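Local coordinates for protein RNA polymerase ECF-subfamily sigma factor (Streptomyces venezuelae, PDB 6DXO) that probably directs RNA polymerase to specific promoters for aerial mycelium formation, as an ECF sigma factor usually held inactive by an anti-sigma factor, at residues Leu18-Ile30 with Ala38-Arg50. Numbering follows the deposited sequence.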
# COMPACT_ATOMS: atom_id res chain seq x y z
N LEU A 18 -1.81 -8.47 -3.20
CA LEU A 18 -0.73 -7.81 -3.93
C LEU A 18 -0.42 -6.47 -3.24
O LEU A 18 0.74 -6.11 -3.06
CB LEU A 18 -1.07 -7.61 -5.42
CG LEU A 18 -1.05 -8.89 -6.27
CD1 LEU A 18 -1.53 -8.62 -7.69
CD2 LEU A 18 0.34 -9.51 -6.26
N TYR A 19 -1.47 -5.74 -2.87
CA TYR A 19 -1.29 -4.53 -2.07
C TYR A 19 -0.52 -4.79 -0.78
O TYR A 19 0.45 -4.09 -0.46
CB TYR A 19 -2.63 -3.85 -1.79
CG TYR A 19 -2.47 -2.61 -0.93
CD1 TYR A 19 -2.17 -1.38 -1.51
CD2 TYR A 19 -2.60 -2.68 0.45
CE1 TYR A 19 -2.01 -0.23 -0.72
CE2 TYR A 19 -2.45 -1.54 1.25
CZ TYR A 19 -2.16 -0.33 0.65
OH TYR A 19 -2.00 0.79 1.44
N ASP A 20 -0.92 -5.81 -0.02
CA ASP A 20 -0.16 -6.19 1.16
C ASP A 20 1.34 -6.38 0.88
O ASP A 20 2.19 -5.91 1.63
CB ASP A 20 -0.70 -7.49 1.76
CG ASP A 20 -2.13 -7.37 2.20
OD1 ASP A 20 -2.63 -6.25 2.45
OD2 ASP A 20 -2.77 -8.45 2.33
N GLN A 21 1.66 -7.07 -0.21
CA GLN A 21 3.03 -7.45 -0.49
C GLN A 21 3.89 -6.26 -0.96
O GLN A 21 5.07 -6.16 -0.62
CB GLN A 21 3.02 -8.53 -1.59
CG GLN A 21 4.38 -8.95 -2.14
CD GLN A 21 4.27 -10.14 -3.09
OE1 GLN A 21 3.20 -10.72 -3.26
NE2 GLN A 21 5.39 -10.50 -3.73
N TYR A 22 3.29 -5.37 -1.73
CA TYR A 22 4.06 -4.34 -2.45
C TYR A 22 3.84 -2.91 -1.98
O TYR A 22 4.58 -2.00 -2.40
CB TYR A 22 3.74 -4.40 -3.95
CG TYR A 22 4.28 -5.61 -4.64
CD1 TYR A 22 3.44 -6.65 -4.99
CD2 TYR A 22 5.63 -5.71 -4.96
CE1 TYR A 22 3.93 -7.79 -5.66
CE2 TYR A 22 6.13 -6.85 -5.65
CZ TYR A 22 5.27 -7.87 -5.97
OH TYR A 22 5.74 -9.00 -6.64
N SER A 23 2.84 -2.66 -1.14
CA SER A 23 2.48 -1.27 -0.85
C SER A 23 3.60 -0.48 -0.19
O SER A 23 3.83 0.68 -0.54
CB SER A 23 1.19 -1.15 -0.04
OG SER A 23 1.32 -1.80 1.20
N ASP A 24 4.33 -1.10 0.75
CA ASP A 24 5.36 -0.35 1.48
C ASP A 24 6.53 0.01 0.56
O ASP A 24 7.13 1.08 0.67
CB ASP A 24 5.88 -1.15 2.68
CG ASP A 24 4.89 -1.19 3.84
OD1 ASP A 24 4.11 -0.23 4.02
OD2 ASP A 24 4.91 -2.18 4.60
N THR A 25 6.85 -0.88 -0.37
CA THR A 25 7.92 -0.59 -1.32
C THR A 25 7.55 0.56 -2.25
O THR A 25 8.39 1.42 -2.52
CB THR A 25 8.31 -1.85 -2.15
OG1 THR A 25 8.68 -2.92 -1.26
CG2 THR A 25 9.48 -1.53 -3.04
N VAL A 26 6.31 0.56 -2.76
CA VAL A 26 5.84 1.65 -3.62
C VAL A 26 5.88 2.94 -2.82
O VAL A 26 6.40 3.97 -3.28
CB VAL A 26 4.42 1.39 -4.18
CG1 VAL A 26 3.80 2.65 -4.77
CG2 VAL A 26 4.46 0.27 -5.25
N TYR A 27 5.37 2.88 -1.61
CA TYR A 27 5.31 4.08 -0.75
C TYR A 27 6.70 4.65 -0.52
O TYR A 27 6.91 5.87 -0.62
CB TYR A 27 4.65 3.70 0.56
CG TYR A 27 4.60 4.79 1.60
CD1 TYR A 27 3.72 5.85 1.49
CD2 TYR A 27 5.42 4.71 2.72
CE1 TYR A 27 3.66 6.86 2.51
CE2 TYR A 27 5.37 5.68 3.72
CZ TYR A 27 4.50 6.74 3.60
OH TYR A 27 4.47 7.68 4.61
N ARG A 28 7.65 3.78 -0.22
CA ARG A 28 9.02 4.22 0.04
C ARG A 28 9.69 4.80 -1.19
O ARG A 28 10.43 5.77 -1.08
CB ARG A 28 9.86 3.11 0.65
CG ARG A 28 9.41 2.75 2.07
CD ARG A 28 10.44 1.87 2.74
NE ARG A 28 10.30 0.47 2.37
CZ ARG A 28 9.63 -0.41 3.10
NH1 ARG A 28 9.04 -0.04 4.23
NH2 ARG A 28 9.54 -1.67 2.70
N TYR A 29 9.41 4.25 -2.37
CA TYR A 29 9.94 4.85 -3.59
C TYR A 29 9.42 6.29 -3.76
O TYR A 29 10.17 7.23 -4.08
CB TYR A 29 9.60 3.98 -4.80
CG TYR A 29 9.91 4.69 -6.11
CD1 TYR A 29 11.22 4.74 -6.60
CD2 TYR A 29 8.91 5.34 -6.83
CE1 TYR A 29 11.52 5.40 -7.81
CE2 TYR A 29 9.20 6.00 -8.03
CZ TYR A 29 10.50 6.04 -8.49
OH TYR A 29 10.79 6.72 -9.66
N ILE A 30 8.12 6.45 -3.53
CA ILE A 30 7.44 7.73 -3.71
C ILE A 30 7.82 8.75 -2.62
O ILE A 30 8.00 9.94 -2.90
CB ILE A 30 5.90 7.54 -3.75
CG1 ILE A 30 5.49 6.71 -4.99
CG2 ILE A 30 5.16 8.86 -3.77
CD1 ILE A 30 3.97 6.46 -5.08
N ALA A 38 1.01 12.84 2.97
CA ALA A 38 -0.30 12.74 2.33
C ALA A 38 -0.20 12.55 0.81
O ALA A 38 -0.91 11.74 0.22
CB ALA A 38 -1.14 13.97 2.67
N THR A 39 0.66 13.33 0.16
CA THR A 39 0.88 13.15 -1.27
C THR A 39 1.45 11.78 -1.57
O THR A 39 1.01 11.11 -2.51
CB THR A 39 1.79 14.25 -1.84
OG1 THR A 39 1.15 15.53 -1.65
CG2 THR A 39 2.05 14.02 -3.31
N ALA A 40 2.40 11.34 -0.76
CA ALA A 40 3.01 10.01 -0.95
C ALA A 40 1.95 8.90 -0.79
O ALA A 40 1.92 7.93 -1.56
CB ALA A 40 4.17 9.80 -0.01
N GLU A 41 1.07 9.07 0.19
CA GLU A 41 -0.01 8.10 0.40
C GLU A 41 -0.96 8.09 -0.78
O GLU A 41 -1.35 7.02 -1.27
CB GLU A 41 -0.78 8.41 1.70
CG GLU A 41 0.04 8.26 2.98
CD GLU A 41 -0.61 8.92 4.20
OE1 GLU A 41 -1.65 9.58 4.04
OE2 GLU A 41 -0.07 8.76 5.31
N ASP A 42 -1.35 9.27 -1.25
CA ASP A 42 -2.29 9.40 -2.36
C ASP A 42 -1.75 8.80 -3.66
O ASP A 42 -2.47 8.09 -4.38
CB ASP A 42 -2.69 10.86 -2.59
CG ASP A 42 -3.63 11.38 -1.52
OD1 ASP A 42 -4.14 10.57 -0.71
OD2 ASP A 42 -3.87 12.61 -1.49
N LEU A 43 -0.49 9.08 -3.97
CA LEU A 43 0.12 8.52 -5.17
C LEU A 43 0.36 7.00 -5.04
O LEU A 43 0.45 6.29 -6.03
CB LEU A 43 1.41 9.27 -5.55
CG LEU A 43 1.27 10.73 -5.99
CD1 LEU A 43 2.63 11.31 -6.35
CD2 LEU A 43 0.30 10.89 -7.14
N THR A 44 0.45 6.51 -3.81
CA THR A 44 0.61 5.06 -3.62
C THR A 44 -0.70 4.41 -4.02
O THR A 44 -0.73 3.43 -4.78
CB THR A 44 0.99 4.73 -2.15
OG1 THR A 44 2.27 5.29 -1.85
CG2 THR A 44 1.07 3.21 -1.95
N SER A 45 -1.79 4.98 -3.53
CA SER A 45 -3.13 4.51 -3.88
C SER A 45 -3.33 4.59 -5.38
O SER A 45 -3.75 3.63 -6.01
CB SER A 45 -4.18 5.36 -3.17
OG SER A 45 -5.47 5.09 -3.67
N GLU A 46 -3.02 5.75 -5.97
CA GLU A 46 -3.16 5.89 -7.43
C GLU A 46 -2.33 4.89 -8.25
O GLU A 46 -2.78 4.42 -9.31
CB GLU A 46 -2.86 7.32 -7.87
CG GLU A 46 -3.20 7.59 -9.33
CD GLU A 46 -4.69 7.41 -9.62
OE1 GLU A 46 -5.52 7.66 -8.71
OE2 GLU A 46 -5.04 7.01 -10.76
N THR A 47 -1.13 4.56 -7.78
CA THR A 47 -0.27 3.60 -8.45
C THR A 47 -0.96 2.24 -8.54
O THR A 47 -1.06 1.64 -9.61
CB THR A 47 1.09 3.43 -7.74
OG1 THR A 47 1.84 4.66 -7.84
CG2 THR A 47 1.89 2.30 -8.35
N PHE A 48 -1.46 1.76 -7.41
CA PHE A 48 -2.18 0.49 -7.43
C PHE A 48 -3.46 0.53 -8.26
O PHE A 48 -3.80 -0.45 -8.95
CB PHE A 48 -2.45 0.00 -6.01
CG PHE A 48 -1.24 -0.58 -5.35
CD1 PHE A 48 -0.38 0.23 -4.59
CD2 PHE A 48 -0.94 -1.92 -5.49
CE1 PHE A 48 0.75 -0.31 -4.00
CE2 PHE A 48 0.18 -2.47 -4.89
CZ PHE A 48 1.04 -1.67 -4.14
N LEU A 49 -4.19 1.64 -8.18
CA LEU A 49 -5.43 1.76 -8.94
C LEU A 49 -5.19 1.70 -10.45
O LEU A 49 -5.99 1.13 -11.20
CB LEU A 49 -6.20 3.03 -8.55
CG LEU A 49 -6.96 2.97 -7.22
CD1 LEU A 49 -7.52 4.33 -6.86
CD2 LEU A 49 -8.08 1.94 -7.32
N ARG A 50 -4.07 2.28 -10.89
CA ARG A 50 -3.72 2.25 -12.30
C ARG A 50 -3.35 0.84 -12.75
O ARG A 50 -3.77 0.39 -13.81
CB ARG A 50 -2.58 3.23 -12.59
CG ARG A 50 -2.21 3.35 -14.05
CD ARG A 50 -3.08 4.37 -14.75
NE ARG A 50 -2.73 5.74 -14.37
CZ ARG A 50 -1.90 6.52 -15.07
NH1 ARG A 50 -1.35 6.06 -16.18
NH2 ARG A 50 -1.63 7.75 -14.65
O HOH W 1 1.76 7.00 5.99
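Y19 points the edge of its ring at one face of F48, a T-shaped pair with centroids 5.1 Å apart and planes at 66°; CD1 of Y19 stands over the centre of the F48 ring. S23 CB lies against a face of the Y19 ring, while the carbonyl carbon of Y22 meets the rim of F48 in its plane. With its CG anti to the carbonyl carbon (chi1 -76°), F48 drives its ring into helix 18-30, where CZ comes within 3.6 Å of S23 CA and CE1 within 4.0 Å of V26 CG2. An alanine in place of F48 would probably leave a gap beside S23 and V26 and deprive the Y19 edge of its aromatic face. Further along, T44 OG1 sits at the edge of the Y27 ring, in its plane, and bonds back to A40 O at 2.7 Å, so its polarity is satisfied within its own helix. Y27 runs alongside E41, and one water joins Y27 OH to E41 OE2. The knobs are I30, seated among A40, L43, T44 and T47, and T44, seated among S23, V26, Y27 and I30; I30 CD1 reaches 3.8 Å from L43 CB. V26 CG1 meets T47 CG2 tip to tip. Y19 OH is hydrogen-bonded to OE1 of Q66 of the second chain of the complex, whose NE2 also bonds E41 O. This knobs-into-holes packing of helices crossing at 130° belongs to the helical bundle of sigma-70 region 2, and helix 38-50 carries the probable polymerase core-binding motif, D42 to S45.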